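Local coordinates for SH2 domain-containing protein 3C (PDB 3T6G), which acts as an adapter in cell adhesion and migration signalling, its closed C-terminal Cdc25-homology domain, incapable of canonical nucleotide exchange, serving in the interaction with BCAR1, at residues Met84-Leu89 and Arg93-Asp98; Leu63-Leu68 and Thr204-Val209; Ala126-Thr131 and Glu164-Thr169; Gly116-Ala121 and His312-Ala317. The protein carries 2 engineered substitutions. One frame throughout, in Å; residues are numbered along the deposited sequence.

Contact 1. Residues Met84-Leu89 and Arg93-Asp98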
loop_
_atom_site.group_PDB
_atom_site.type_symbol
_atom_site.label_atom_id
_atom_site.label_comp_id
_atom_site.label_asym_id
_atom_site.label_seq_id
_atom_site.Cartn_x
_atom_site.Cartn_y
_atom_site.Cartn_z
ATOM N N MET A 84 5.489 6.573 6.204
ATOM C CA MET A 84 4.149 6.868 5.758
ATOM C C MET A 84 4.194 8.063 4.847
ATOM O O MET A 84 3.498 8.096 3.824
ATOM C CB MET A 84 3.201 7.126 6.935
ATOM C CG MET A 84 2.764 5.868 7.716
ATOM S SD MET A 84 2.019 4.548 6.712
ATOM C CE MET A 84 3.451 3.576 6.308
ATOM N N GLU A 85 5.001 9.051 5.229
ATOM C CA GLU A 85 5.199 10.251 4.421
ATOM C C GLU A 85 5.976 9.895 3.172
ATOM O O GLU A 85 5.614 10.294 2.066
ATOM C CB GLU A 85 5.929 11.322 5.213
ATOM C CG GLU A 85 6.286 12.542 4.407
ATOM C CD GLU A 85 6.412 13.779 5.282
ATOM O OE1 GLU A 85 6.314 13.619 6.520
ATOM O OE2 GLU A 85 6.598 14.899 4.742
ATOM N N LEU A 86 7.009 9.085 3.341
ATOM C CA LEU A 86 7.863 8.722 2.217
ATOM C C LEU A 86 7.092 8.100 1.060
ATOM O O LEU A 86 7.438 8.313 -0.099
ATOM C CB LEU A 86 9.008 7.791 2.646
ATOM C CG LEU A 86 9.914 7.444 1.454
ATOM C CD1 LEU A 86 10.547 8.724 0.900
ATOM C CD2 LEU A 86 11.004 6.425 1.766
ATOM N N LEU A 87 6.054 7.324 1.354
ATOM C CA LEU A 87 5.380 6.587 0.276
ATOM C C LEU A 87 4.364 7.390 -0.558
ATOM O O LEU A 87 3.783 6.855 -1.499
ATOM C CB LEU A 87 4.811 5.244 0.761
ATOM C CG LEU A 87 4.008 5.207 2.055
ATOM C CD1 LEU A 87 2.664 5.835 1.835
ATOM C CD2 LEU A 87 3.848 3.777 2.501
ATOM N N THR A 88 4.172 8.664 -0.219
ATOM C CA THR A 88 3.413 9.573 -1.066
ATOM C C THR A 88 4.328 10.303 -2.052
ATOM O O THR A 88 3.874 10.817 -3.069
ATOM C CB THR A 88 2.702 10.651 -0.241
ATOM O OG1 THR A 88 3.657 11.634 0.175
ATOM C CG2 THR A 88 2.013 10.047 0.973
ATOM N N LEU A 89 5.614 10.363 -1.732
ATOM C CA LEU A 89 6.583 11.127 -2.507
ATOM C C LEU A 89 7.130 10.338 -3.693
ATOM O O LEU A 89 7.105 9.119 -3.699
ATOM C CB LEU A 89 7.730 11.602 -1.612
ATOM C CG LEU A 89 7.398 12.816 -0.757
ATOM C CD1 LEU A 89 6.106 13.405 -1.237
ATOM C CD2 LEU A 89 7.290 12.435 0.695
ATOM N N ARG A 93 9.155 5.552 -4.275
ATOM C CA ARG A 93 8.797 4.467 -5.184
ATOM C C ARG A 93 9.277 3.078 -4.709
ATOM O O ARG A 93 8.528 2.102 -4.752
ATOM C CB ARG A 93 9.282 4.782 -6.606
ATOM C CG ARG A 93 9.435 3.572 -7.513
ATOM C CD ARG A 93 9.272 3.940 -8.991
ATOM N NE ARG A 93 8.208 3.158 -9.618
ATOM C CZ ARG A 93 8.415 2.054 -10.332
ATOM N NH1 ARG A 93 9.654 1.608 -10.534
ATOM N NH2 ARG A 93 7.378 1.398 -10.848
ATOM N N GLN A 94 10.520 2.987 -4.252
ATOM C CA GLN A 94 11.072 1.692 -3.869
ATOM C C GLN A 94 10.393 1.097 -2.611
ATOM O O GLN A 94 10.122 -0.100 -2.548
ATOM C CB GLN A 94 12.574 1.781 -3.695
ATOM C CG GLN A 94 13.236 0.425 -3.681
ATOM C CD GLN A 94 12.882 -0.393 -4.909
ATOM O OE1 GLN A 94 12.218 -1.427 -4.805
ATOM N NE2 GLN A 94 13.322 0.064 -6.081
ATOM N N LEU A 95 10.137 1.955 -1.628
ATOM C CA LEU A 95 9.344 1.624 -0.482
ATOM C C LEU A 95 8.010 1.030 -0.941
ATOM O O LEU A 95 7.678 -0.110 -0.601
ATOM C CB LEU A 95 9.112 2.870 0.392
ATOM C CG LEU A 95 8.331 2.481 1.660
ATOM C CD1 LEU A 95 9.053 1.310 2.410
ATOM C CD2 LEU A 95 8.067 3.663 2.607
ATOM N N ARG A 96 7.261 1.799 -1.726
ATOM C CA ARG A 96 5.982 1.335 -2.267
ATOM C C ARG A 96 6.090 -0.043 -2.933
ATOM O O ARG A 96 5.219 -0.908 -2.766
ATOM C CB ARG A 96 5.428 2.328 -3.278
ATOM C CG ARG A 96 4.660 3.487 -2.686
ATOM C CD ARG A 96 4.003 4.304 -3.814
ATOM N NE ARG A 96 5.007 4.847 -4.728
ATOM C CZ ARG A 96 5.471 6.088 -4.652
ATOM N NH1 ARG A 96 5.012 6.906 -3.717
ATOM N NH2 ARG A 96 6.399 6.505 -5.496
ATOM N N LEU A 97 7.150 -0.256 -3.702
ATOM C CA LEU A 97 7.282 -1.542 -4.353
ATOM C C LEU A 97 7.574 -2.649 -3.331
ATOM O O LEU A 97 7.026 -3.740 -3.449
ATOM C CB LEU A 97 8.330 -1.496 -5.461
ATOM C CG LEU A 97 7.947 -0.651 -6.680
ATOM C CD1 LEU A 97 9.027 -0.758 -7.736
ATOM C CD2 LEU A 97 6.625 -1.107 -7.249
ATOM N N ASP A 98 8.408 -2.354 -2.325
ATOM C CA ASP A 98 8.731 -3.317 -1.268
ATOM C C ASP A 98 7.500 -3.712 -0.461
ATOM O O ASP A 98 7.306 -4.887 -0.154
ATOM C CB ASP A 98 9.781 -2.766 -0.297
ATOM C CG ASP A 98 11.152 -2.747 -0.890
ATOM O OD1 ASP A 98 11.373 -3.495 -1.876
ATOM O OD2 ASP A 98 12.004 -1.987 -0.371
#

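Contact 2. Residues Leu63-Leu68 and Thr204-Val209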
loop_
_atom_site.group_PDB
_atom_site.type_symbol
_atom_site.label_atom_id
_atom_site.label_comp_id
_atom_site.label_asym_id
_atom_site.label_seq_id
_atom_site.Cartn_x
_atom_site.Cartn_y
_atom_site.Cartn_z
ATOM N N LEU A 63 8.473 -2.196 10.938
ATOM C CA LEU A 63 9.899 -1.948 10.734
ATOM C C LEU A 63 10.132 -1.697 9.246
ATOM O O LEU A 63 10.882 -0.798 8.871
ATOM C CB LEU A 63 10.753 -3.122 11.241
ATOM C CG LEU A 63 11.067 -3.135 12.754
ATOM C CD1 LEU A 63 11.567 -4.496 13.288
ATOM C CD2 LEU A 63 12.103 -2.060 13.111
ATOM N N VAL A 64 9.473 -2.493 8.408
ATOM C CA VAL A 64 9.686 -2.453 6.972
ATOM C C VAL A 64 9.097 -1.177 6.415
ATOM O O VAL A 64 9.649 -0.558 5.511
ATOM C CB VAL A 64 9.016 -3.642 6.261
ATOM C CG1 VAL A 64 8.954 -3.404 4.749
ATOM C CG2 VAL A 64 9.756 -4.949 6.573
ATOM N N ALA A 65 7.964 -0.784 6.968
ATOM C CA ALA A 65 7.267 0.397 6.500
ATOM C C ALA A 65 7.855 1.677 7.086
ATOM O O ALA A 65 7.333 2.756 6.844
ATOM C CB ALA A 65 5.808 0.303 6.888
ATOM N N ARG A 66 8.911 1.549 7.891
ATOM C CA ARG A 66 9.478 2.699 8.601
ATOM C C ARG A 66 8.468 3.450 9.435
ATOM O O ARG A 66 8.390 4.668 9.377
ATOM C CB ARG A 66 10.201 3.649 7.632
ATOM C CG ARG A 66 11.167 2.835 6.804
ATOM C CD ARG A 66 11.932 3.640 5.863
ATOM N NE ARG A 66 12.340 2.800 4.753
ATOM C CZ ARG A 66 13.075 3.233 3.740
ATOM N NH1 ARG A 66 13.471 4.506 3.712
ATOM N NH2 ARG A 66 13.406 2.394 2.760
ATOM N N ILE A 67 7.711 2.706 10.228
ATOM C CA ILE A 67 6.918 3.266 11.318
ATOM C C ILE A 67 7.677 3.084 12.638
ATOM O O ILE A 67 7.510 3.875 13.576
ATOM C CB ILE A 67 5.517 2.596 11.366
ATOM C CG1 ILE A 67 4.690 3.073 10.168
ATOM C CG2 ILE A 67 4.775 2.898 12.681
ATOM C CD1 ILE A 67 3.446 2.244 9.912
ATOM N N LEU A 68 8.512 2.039 12.703
ATOM C CA LEU A 68 9.365 1.799 13.863
ATOM C C LEU A 68 10.791 1.578 13.408
ATOM O O LEU A 68 11.028 1.267 12.237
ATOM C CB LEU A 68 8.931 0.538 14.640
ATOM C CG LEU A 68 7.635 0.462 15.444
ATOM C CD1 LEU A 68 7.426 -0.981 15.856
ATOM C CD2 LEU A 68 7.633 1.380 16.651
ATOM N N THR A 204 -4.830 3.244 15.618
ATOM C CA THR A 204 -4.127 2.874 14.395
ATOM C C THR A 204 -2.615 2.893 14.529
ATOM O O THR A 204 -2.026 3.736 15.218
ATOM C CB THR A 204 -4.541 3.765 13.221
ATOM O OG1 THR A 204 -5.970 3.798 13.140
ATOM C CG2 THR A 204 -3.988 3.223 11.927
ATOM N N THR A 205 -2.000 2.001 13.773
ATOM C CA THR A 205 -0.643 1.587 13.982
ATOM C C THR A 205 -0.058 1.416 12.610
ATOM O O THR A 205 1.144 1.540 12.401
ATOM C CB THR A 205 -0.691 0.214 14.713
ATOM O OG1 THR A 205 -0.065 0.297 16.008
ATOM C CG2 THR A 205 -0.085 -0.885 13.871
ATOM N N PHE A 206 -0.928 1.124 11.656
ATOM C CA PHE A 206 -0.528 1.002 10.270
ATOM C C PHE A 206 -1.764 1.161 9.394
ATOM O O PHE A 206 -2.518 0.216 9.210
ATOM C CB PHE A 206 0.112 -0.348 10.042
ATOM C CG PHE A 206 0.847 -0.451 8.752
ATOM C CD1 PHE A 206 1.905 -1.321 8.622
ATOM C CD2 PHE A 206 0.499 0.343 7.683
ATOM C CE1 PHE A 206 2.596 -1.416 7.448
ATOM C CE2 PHE A 206 1.179 0.245 6.495
ATOM C CZ PHE A 206 2.221 -0.639 6.374
ATOM N N PRO A 207 -1.956 2.361 8.831
ATOM C CA PRO A 207 -3.193 2.770 8.165
ATOM C C PRO A 207 -3.359 2.023 6.858
ATOM O O PRO A 207 -2.432 1.325 6.404
ATOM C CB PRO A 207 -2.929 4.232 7.854
ATOM C CG PRO A 207 -1.457 4.227 7.514
ATOM C CD PRO A 207 -0.842 3.271 8.508
ATOM N N HIS A 208 -4.528 2.172 6.246
ATOM C CA HIS A 208 -4.791 1.510 4.977
ATOM C C HIS A 208 -4.120 2.319 3.842
ATOM O O HIS A 208 -4.548 3.426 3.520
ATOM C CB HIS A 208 -6.315 1.355 4.785
ATOM C CG HIS A 208 -6.700 0.489 3.629
ATOM N ND1 HIS A 208 -6.035 -0.674 3.318
ATOM C CD2 HIS A 208 -7.678 0.625 2.696
ATOM C CE1 HIS A 208 -6.585 -1.223 2.244
ATOM N NE2 HIS A 208 -7.583 -0.454 1.851
ATOM N N VAL A 209 -3.063 1.772 3.250
ATOM C CA VAL A 209 -2.301 2.484 2.224
ATOM C C VAL A 209 -2.183 1.666 0.942
ATOM O O VAL A 209 -1.512 2.091 0.001
ATOM C CB VAL A 209 -0.832 2.849 2.692
ATOM C CG1 VAL A 209 -0.821 3.606 4.002
ATOM C CG2 VAL A 209 0.037 1.604 2.822
#

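Contact 3. Residues Ala126-Thr131 and Glu164-Thr169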
loop_
_atom_site.group_PDB
_atom_site.type_symbol
_atom_site.label_atom_id
_atom_site.label_comp_id
_atom_site.label_asym_id
_atom_site.label_seq_id
_atom_site.Cartn_x
_atom_site.Cartn_y
_atom_site.Cartn_z
ATOM N N ALA A 126 -10.415 -25.558 10.928
ATOM C CA ALA A 126 -9.902 -24.992 12.180
ATOM C C ALA A 126 -8.727 -24.031 11.948
ATOM O O ALA A 126 -8.630 -22.980 12.576
ATOM C CB ALA A 126 -9.497 -26.106 13.122
ATOM N N LEU A 127 -7.840 -24.403 11.037
ATOM C CA LEU A 127 -6.768 -23.515 10.584
ATOM C C LEU A 127 -7.313 -22.261 9.872
ATOM O O LEU A 127 -6.841 -21.147 10.102
ATOM C CB LEU A 127 -5.828 -24.275 9.647
ATOM C CG LEU A 127 -4.637 -23.449 9.130
ATOM C CD1 LEU A 127 -4.124 -22.514 10.202
ATOM C CD2 LEU A 127 -3.525 -24.350 8.626
ATOM N N LEU A 128 -8.300 -22.455 9.000
ATOM C CA LEU A 128 -9.013 -21.344 8.370
ATOM C C LEU A 128 -9.621 -20.444 9.442
ATOM O O LEU A 128 -9.605 -19.227 9.333
ATOM C CB LEU A 128 -10.104 -21.873 7.436
ATOM C CG LEU A 128 -10.859 -20.900 6.519
ATOM C CD1 LEU A 128 -9.923 -20.406 5.436
ATOM C CD2 LEU A 128 -12.107 -21.547 5.883
ATOM N N HIS A 129 -10.149 -21.044 10.499
ATOM C CA HIS A 129 -10.824 -20.254 11.526
ATOM C C HIS A 129 -9.809 -19.394 12.262
ATOM O O HIS A 129 -10.121 -18.302 12.741
ATOM C CB HIS A 129 -11.597 -21.161 12.498
ATOM C CG HIS A 129 -12.131 -20.446 13.702
ATOM N ND1 HIS A 129 -13.041 -19.414 13.614
ATOM C CD2 HIS A 129 -11.870 -20.603 15.020
ATOM C CE1 HIS A 129 -13.322 -18.968 14.825
ATOM N NE2 HIS A 129 -12.627 -19.675 15.697
ATOM N N LYS A 130 -8.588 -19.906 12.339
ATOM C CA LYS A 130 -7.531 -19.241 13.063
ATOM C C LYS A 130 -6.937 -18.125 12.202
ATOM O O LYS A 130 -6.599 -17.051 12.702
ATOM C CB LYS A 130 -6.456 -20.249 13.455
ATOM C CG LYS A 130 -5.451 -19.697 14.443
ATOM C CD LYS A 130 -4.203 -20.540 14.466
ATOM C CE LYS A 130 -3.215 -19.973 15.455
ATOM N NZ LYS A 130 -1.892 -20.581 15.210
ATOM N N THR A 131 -6.815 -18.373 10.902
ATOM C CA THR A 131 -6.451 -17.299 9.987
ATOM C C THR A 131 -7.407 -16.100 10.110
ATOM O O THR A 131 -6.969 -14.962 10.160
ATOM C CB THR A 131 -6.439 -17.779 8.554
ATOM O OG1 THR A 131 -5.572 -18.909 8.449
ATOM C CG2 THR A 131 -5.919 -16.682 7.661
ATOM N N GLU A 164 -14.695 -25.937 -0.721
ATOM C CA GLU A 164 -16.070 -25.937 -0.274
ATOM C C GLU A 164 -16.243 -26.771 0.980
ATOM O O GLU A 164 -16.931 -26.359 1.918
ATOM C CB GLU A 164 -16.981 -26.455 -1.371
ATOM C CG GLU A 164 -18.444 -26.136 -1.115
ATOM C CD GLU A 164 -19.341 -26.803 -2.107
ATOM O OE1 GLU A 164 -20.578 -26.721 -1.942
ATOM O OE2 GLU A 164 -18.801 -27.421 -3.049
ATOM N N GLN A 165 -15.627 -27.952 0.987
ATOM C CA GLN A 165 -15.654 -28.807 2.164
ATOM C C GLN A 165 -15.170 -28.026 3.372
ATOM O O GLN A 165 -15.798 -28.085 4.430
ATOM C CB GLN A 165 -14.790 -30.061 1.975
ATOM C CG GLN A 165 -15.382 -31.123 1.039
ATOM C CD GLN A 165 -14.605 -32.435 1.087
ATOM O OE1 GLN A 165 -14.377 -32.997 2.160
ATOM N NE2 GLN A 165 -14.177 -32.915 -0.074
ATOM N N THR A 166 -14.063 -27.288 3.206
ATOM C CA THR A 166 -13.486 -26.507 4.306
ATOM C C THR A 166 -14.432 -25.396 4.784
ATOM O O THR A 166 -14.658 -25.242 5.984
ATOM C CB THR A 166 -12.110 -25.899 3.925
ATOM O OG1 THR A 166 -11.274 -26.907 3.335
ATOM C CG2 THR A 166 -11.418 -25.323 5.148
ATOM N N TRP A 167 -14.998 -24.632 3.849
ATOM C CA TRP A 167 -15.944 -23.564 4.211
ATOM C C TRP A 167 -17.254 -24.058 4.842
ATOM O O TRP A 167 -17.726 -23.482 5.830
ATOM C CB TRP A 167 -16.229 -22.637 3.020
ATOM C CG TRP A 167 -15.043 -21.877 2.682
ATOM C CD1 TRP A 167 -14.096 -22.206 1.760
ATOM C CD2 TRP A 167 -14.603 -20.668 3.307
ATOM N NE1 TRP A 167 -13.097 -21.263 1.761
ATOM C CE2 TRP A 167 -13.384 -20.304 2.707
ATOM C CE3 TRP A 167 -15.126 -19.849 4.320
ATOM C CZ2 TRP A 167 -12.672 -19.157 3.076
ATOM C CZ3 TRP A 167 -14.427 -18.710 4.685
ATOM C CH2 TRP A 167 -13.210 -18.371 4.064
ATOM N N VAL A 168 -17.845 -25.106 4.272
ATOM C CA VAL A 168 -19.041 -25.697 4.865
ATOM C C VAL A 168 -18.749 -26.101 6.311
ATOM O O VAL A 168 -19.480 -25.741 7.235
ATOM C CB VAL A 168 -19.516 -26.939 4.094
ATOM C CG1 VAL A 168 -20.439 -27.767 4.970
ATOM C CG2 VAL A 168 -20.204 -26.547 2.786
ATOM N N THR A 169 -17.659 -26.835 6.506
ATOM C CA THR A 169 -17.308 -27.278 7.843
ATOM C C THR A 169 -16.911 -26.128 8.779
ATOM O O THR A 169 -17.102 -26.242 9.998
ATOM C CB THR A 169 -16.309 -28.473 7.833
ATOM O OG1 THR A 169 -15.569 -28.518 9.058
ATOM C CG2 THR A 169 -15.376 -28.380 6.684
#

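Contact 4. Residues Gly116-Ala121 and His312-Ala317. Engineered in segment 116-121: Ser117 (natural residue Cys).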
loop_
_atom_site.group_PDB
_atom_site.type_symbol
_atom_site.label_atom_id
_atom_site.label_comp_id
_atom_site.label_asym_id
_atom_site.label_seq_id
_atom_site.Cartn_x
_atom_site.Cartn_y
_atom_site.Cartn_z
ATOM N N GLY A 116 -1.479 -26.549 2.872
ATOM C CA GLY A 116 -0.539 -27.530 3.378
ATOM C C GLY A 116 -1.159 -28.358 4.489
ATOM O O GLY A 116 -0.606 -29.380 4.916
ATOM N N SER A 117 -2.316 -27.906 4.962
ATOM C CA SER A 117 -3.057 -28.614 5.996
ATOM C C SER A 117 -3.878 -29.759 5.376
ATOM O O SER A 117 -5.093 -29.649 5.170
ATOM C CB SER A 117 -3.960 -27.643 6.755
ATOM O OG SER A 117 -4.866 -28.346 7.593
ATOM N N THR A 118 -3.189 -30.858 5.076
ATOM C CA THR A 118 -3.761 -31.943 4.298
ATOM C C THR A 118 -4.443 -33.017 5.145
ATOM O O THR A 118 -4.855 -34.034 4.620
ATOM C CB THR A 118 -2.688 -32.628 3.428
ATOM O OG1 THR A 118 -1.581 -33.013 4.256
ATOM C CG2 THR A 118 -2.206 -31.689 2.325
ATOM N N GLY A 119 -4.563 -32.797 6.446
ATOM C CA GLY A 119 -5.124 -33.815 7.311
ATOM C C GLY A 119 -6.545 -34.129 6.905
ATOM O O GLY A 119 -6.909 -35.290 6.683
ATOM N N SER A 120 -7.350 -33.080 6.793
ATOM C CA SER A 120 -8.752 -33.237 6.451
ATOM C C SER A 120 -9.396 -31.870 6.385
ATOM O O SER A 120 -8.863 -30.905 6.918
ATOM C CB SER A 120 -9.464 -34.100 7.497
ATOM O OG SER A 120 -9.508 -33.454 8.759
ATOM N N ALA A 121 -10.542 -31.786 5.728
ATOM C CA ALA A 121 -11.259 -30.531 5.638
ATOM C C ALA A 121 -11.513 -30.028 7.047
ATOM O O ALA A 121 -11.584 -28.828 7.290
ATOM C CB ALA A 121 -12.566 -30.716 4.879
ATOM N N HIS A 312 -6.722 -28.277 -5.877
ATOM C CA HIS A 312 -7.505 -29.268 -6.596
ATOM C C HIS A 312 -7.225 -30.670 -6.112
ATOM O O HIS A 312 -8.114 -31.515 -6.142
ATOM C CB HIS A 312 -7.270 -29.176 -8.105
ATOM C CG HIS A 312 -8.239 -28.278 -8.804
ATOM N ND1 HIS A 312 -8.041 -26.919 -8.924
ATOM C CD2 HIS A 312 -9.424 -28.542 -9.405
ATOM C CE1 HIS A 312 -9.055 -26.386 -9.582
ATOM N NE2 HIS A 312 -9.910 -27.348 -9.881
ATOM N N LYS A 313 -5.987 -30.909 -5.680
ATOM C CA LYS A 313 -5.588 -32.190 -5.099
ATOM C C LYS A 313 -6.310 -32.370 -3.788
ATOM O O LYS A 313 -6.774 -33.463 -3.458
ATOM C CB LYS A 313 -4.086 -32.221 -4.830
ATOM C CG LYS A 313 -3.225 -32.327 -6.073
ATOM C CD LYS A 313 -2.777 -33.767 -6.335
ATOM C CE LYS A 313 -1.785 -33.822 -7.502
ATOM N NZ LYS A 313 -1.202 -35.177 -7.716
ATOM N N LEU A 314 -6.388 -31.282 -3.033
ATOM C CA LEU A 314 -7.057 -31.302 -1.747
ATOM C C LEU A 314 -8.541 -31.590 -1.926
ATOM O O LEU A 314 -9.032 -32.628 -1.488
ATOM C CB LEU A 314 -6.852 -29.973 -1.033
ATOM C CG LEU A 314 -6.008 -30.036 0.231
ATOM C CD1 LEU A 314 -4.920 -31.088 0.125
ATOM C CD2 LEU A 314 -5.421 -28.675 0.510
ATOM N N GLU A 315 -9.251 -30.666 -2.565
ATOM C CA GLU A 315 -10.672 -30.858 -2.865
ATOM C C GLU A 315 -10.918 -30.773 -4.371
ATOM O O GLU A 315 -11.172 -29.695 -4.893
ATOM C CB GLU A 315 -11.538 -29.837 -2.109
ATOM C CG GLU A 315 -11.205 -29.739 -0.618
ATOM C CD GLU A 315 -12.148 -28.823 0.148
ATOM O OE1 GLU A 315 -13.261 -28.563 -0.353
ATOM O OE2 GLU A 315 -11.772 -28.365 1.256
ATOM N N PRO A 316 -10.849 -31.923 -5.070
ATOM C CA PRO A 316 -11.030 -32.016 -6.527
ATOM C C PRO A 316 -12.367 -31.454 -7.008
ATOM O O PRO A 316 -13.375 -31.582 -6.300
ATOM C CB PRO A 316 -10.976 -33.523 -6.789
ATOM C CG PRO A 316 -10.144 -34.065 -5.652
ATOM C CD PRO A 316 -10.574 -33.242 -4.470
ATOM N N ALA A 317 -12.358 -30.857 -8.204
ATOM C CA ALA A 317 -13.538 -30.215 -8.797
ATOM C C ALA A 317 -14.459 -31.161 -9.590
ATOM O O ALA A 317 -15.669 -31.147 -9.394
ATOM C CB ALA A 317 -13.102 -29.046 -9.681
#

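Contact 1. Residues Met84-Leu89 and Arg93-Asp98
Arg96 reaches back from the first turn of helix 93-115 to grip two backbone carbonyls, Leu87 O and Leu89 O, just beyond the end of helix 83-86. The setting is a tight connection between two helices of the all-helical Cdc25-homology (Ras-GEF) fold, where a type I beta turn from Leu86 to Leu89 presents these oxygens to the guanidinium edge. Arg96 NH1 serves both of them: it lies 2.5 Å from Leu87 O, which is close to the guanidinium plane, and 3.0 Å from Leu89 O. Seen from Leu87 O, the donor stands well above the carbonyl plane rather than on a lone pair. Arg96 NH2 adds a bond of 3.2 Å to Leu89 O, and both nitrogens approach that oxygen from the same face of its peptide. A bend at chi3 (-61°) brings the group round to the turn, while CG of Arg96 rides 3.9 Å from Leu87 CB. The guanidinium also has a carboxylate partner, Glu217, which forms salt bridges with Arg96 NE and with Arg93 NH2, so the two arginines share one acid.

Beside this polar grip runs an apolar one. Leu95 points at the turn, and its CD2 is 4.1 Å from Leu87 CB. The Leu86 and Leu95 side chains cross obliquely. Outside the contact, the Glu85 carboxylate meets a basic side chain on the chain of another protein. Leu86 extends its branch away from its own amide (chi1 -179°), bringing CD2 within 4.1 Å of Leu95 CD2.

Contact 2. Residues Leu63-Leu68 and Thr204-Val209
Thr205 brings its carbonyl, not its side chain, to the other segment: its O lies 3.5 Å from Ile67 CD1. Phe206 follows and carries most of the contact. Its CG is anti to the backbone N (chi1 -166°), which extends the ring toward the end of helix 50-64. There Ile67 CD1 sits over one face of the Phe206 ring, 4.1 Å from the centroid and 18° off the ring normal, a CH-pi contact displaced toward CG. Ala65 CB comes in obliquely at the far end of the ring, 3.7 Å from Phe206 CE1. These two partners flank Arg66, whose positive phi marks a Schellman motif; with the chain leaving the helix there, the CB atoms of both Ala65 and Ile67 point toward the Phe206 segment. Were Phe206 an alanine, the Ile67 and Ala65 methyls would be likely to face a gap, and Phe146, which stacks on the ring, would lose its partner. The backbone of Phe206 is meanwhile tied by hydrogen bonds to Gly143 and Met145. Three residues further on, Val209 occupies the N-cap position of helix 210-215.

Residues 204-209 thus form the last stretch of the linker from helix 175-193 to helix 210-215. They pack against the end of helix 50-64 and against helix 253-263, whose Ala260 and Lys263 touch Thr205, with Met84 of helix 83-86 packed against both Ile67 and Phe206.

Contact 3. Residues Ala126-Thr131 and Glu164-Thr169
Leu128 plants a methyl on the indole of Trp167, a worked case of helix-helix packing in the all-helical Cdc25-homology fold, here between helix 121-140 and helix 164-173. Leu128 CD2 stands 3.5 Å from the centroid of the Trp167 six-membered ring and only 5° off its normal, a CH-pi contact over the centre of the face. The other branch spreads toward the rim, with Leu128 CD1 3.8 Å from Trp167 CZ2. Leucine and indole side chains cross at about a right angle. Trp167 attains this with its CG anti to the carbonyl carbon (chi1 -68°), which folds the ring out over Leu128. Closing the cluster, Thr166 CG2 lies 3.9 Å from Leu128 CD2. The indole's NE1 donates to Ile160 O, which helps to fix the turn of the ring. Loss of the indole to a serine here is likely to open a gap above both methyls of Leu128 and leave Ile160 O without this donor.

Within this contact the packing rests on Leu128, Thr166 and Trp167. On the outward faces, Glu164 and Gln165 are exposed, while Val168 and His129 are partly so; in the crystal all four meet neighbouring molecules. Further along helix 121-140 the interior resumes with Thr131, whose side chain packs on Val151 and Leu155. Thr131 OG1 donates back to Leu127 O at 3.1 Å, standing above the carbonyl plane, so that this oxygen accepts both the hydroxyl and the Thr131 amide.

Contact 4. Residues Gly116-Ala121 and His312-Ala317
Segments 191 residues apart in the chain meet here chiefly through a single pair of methyls, Thr118 CG2 and Leu314 CD1, with no hydrogen bond between them. Thr118 CG2 approaches Leu314 CD1 to 3.5 Å, the two side chains crossing at about a right angle. In the threonine, CG2 lies anti to the carbonyl carbon while OG1 takes the place between N and carbonyl (chi1 53°), so the methyl rather than the hydroxyl faces the leucine. On the other side of the pair, an unusual chi1 of -113° accompanies the turn of Leu314 CD1 toward Thr118.

A second, looser touch involves Ala121 and Glu315. Ala121 CB is 4.4 Å from Glu315 OE2, a carboxylate occupied elsewhere. OE2 forms a salt bridge with Arg124 and a hydrogen bond with Thr166, whereas OE1 accepts from the backbone N of Gln165. That site is the N-terminal end of helix 164-173, whose dipole would probably help to stabilise the negative charge. Arg124 is a link of its own, because it also donates to Ser117 O and thereby joins both segments from outside. Ser117, an engineered substitution for cysteine, is the centre of an inverse gamma turn closed by a weak bond of 3.0 Å from Thr118 N to Gly116 O.

Placed in the fold, residues 116-121 connect helix 93-115 to helix 121-140, with Ser120 at the N-cap of the latter. They lie against the C-terminal end of helix 296-314, and Glu315, just past that end, ties it to the start of helix 164-173.

In the fold
The four contacts fall into two pairs on opposite sides of the domain. Contacts 1 and 2 have centres about 11 Å apart and touch at several points, among them Met84 SD to Pro207 CG, 3.6 Å, and Leu95 CD1 to Val64 O, 3.7 Å. Contacts 3 and 4, likewise about 11 Å apart between centres, also pack directly, with Gln165 CB 3.7 Å from Ala121 CB. Between the pairs, the centres of contacts 1 and 3 are about 35 Å apart, yet helix 93-115 starts in contact 1 and leads into the loop of contact 4. Contact 1 alone of the four touches another protein chain, consistent with a partner-binding role for this closed domain.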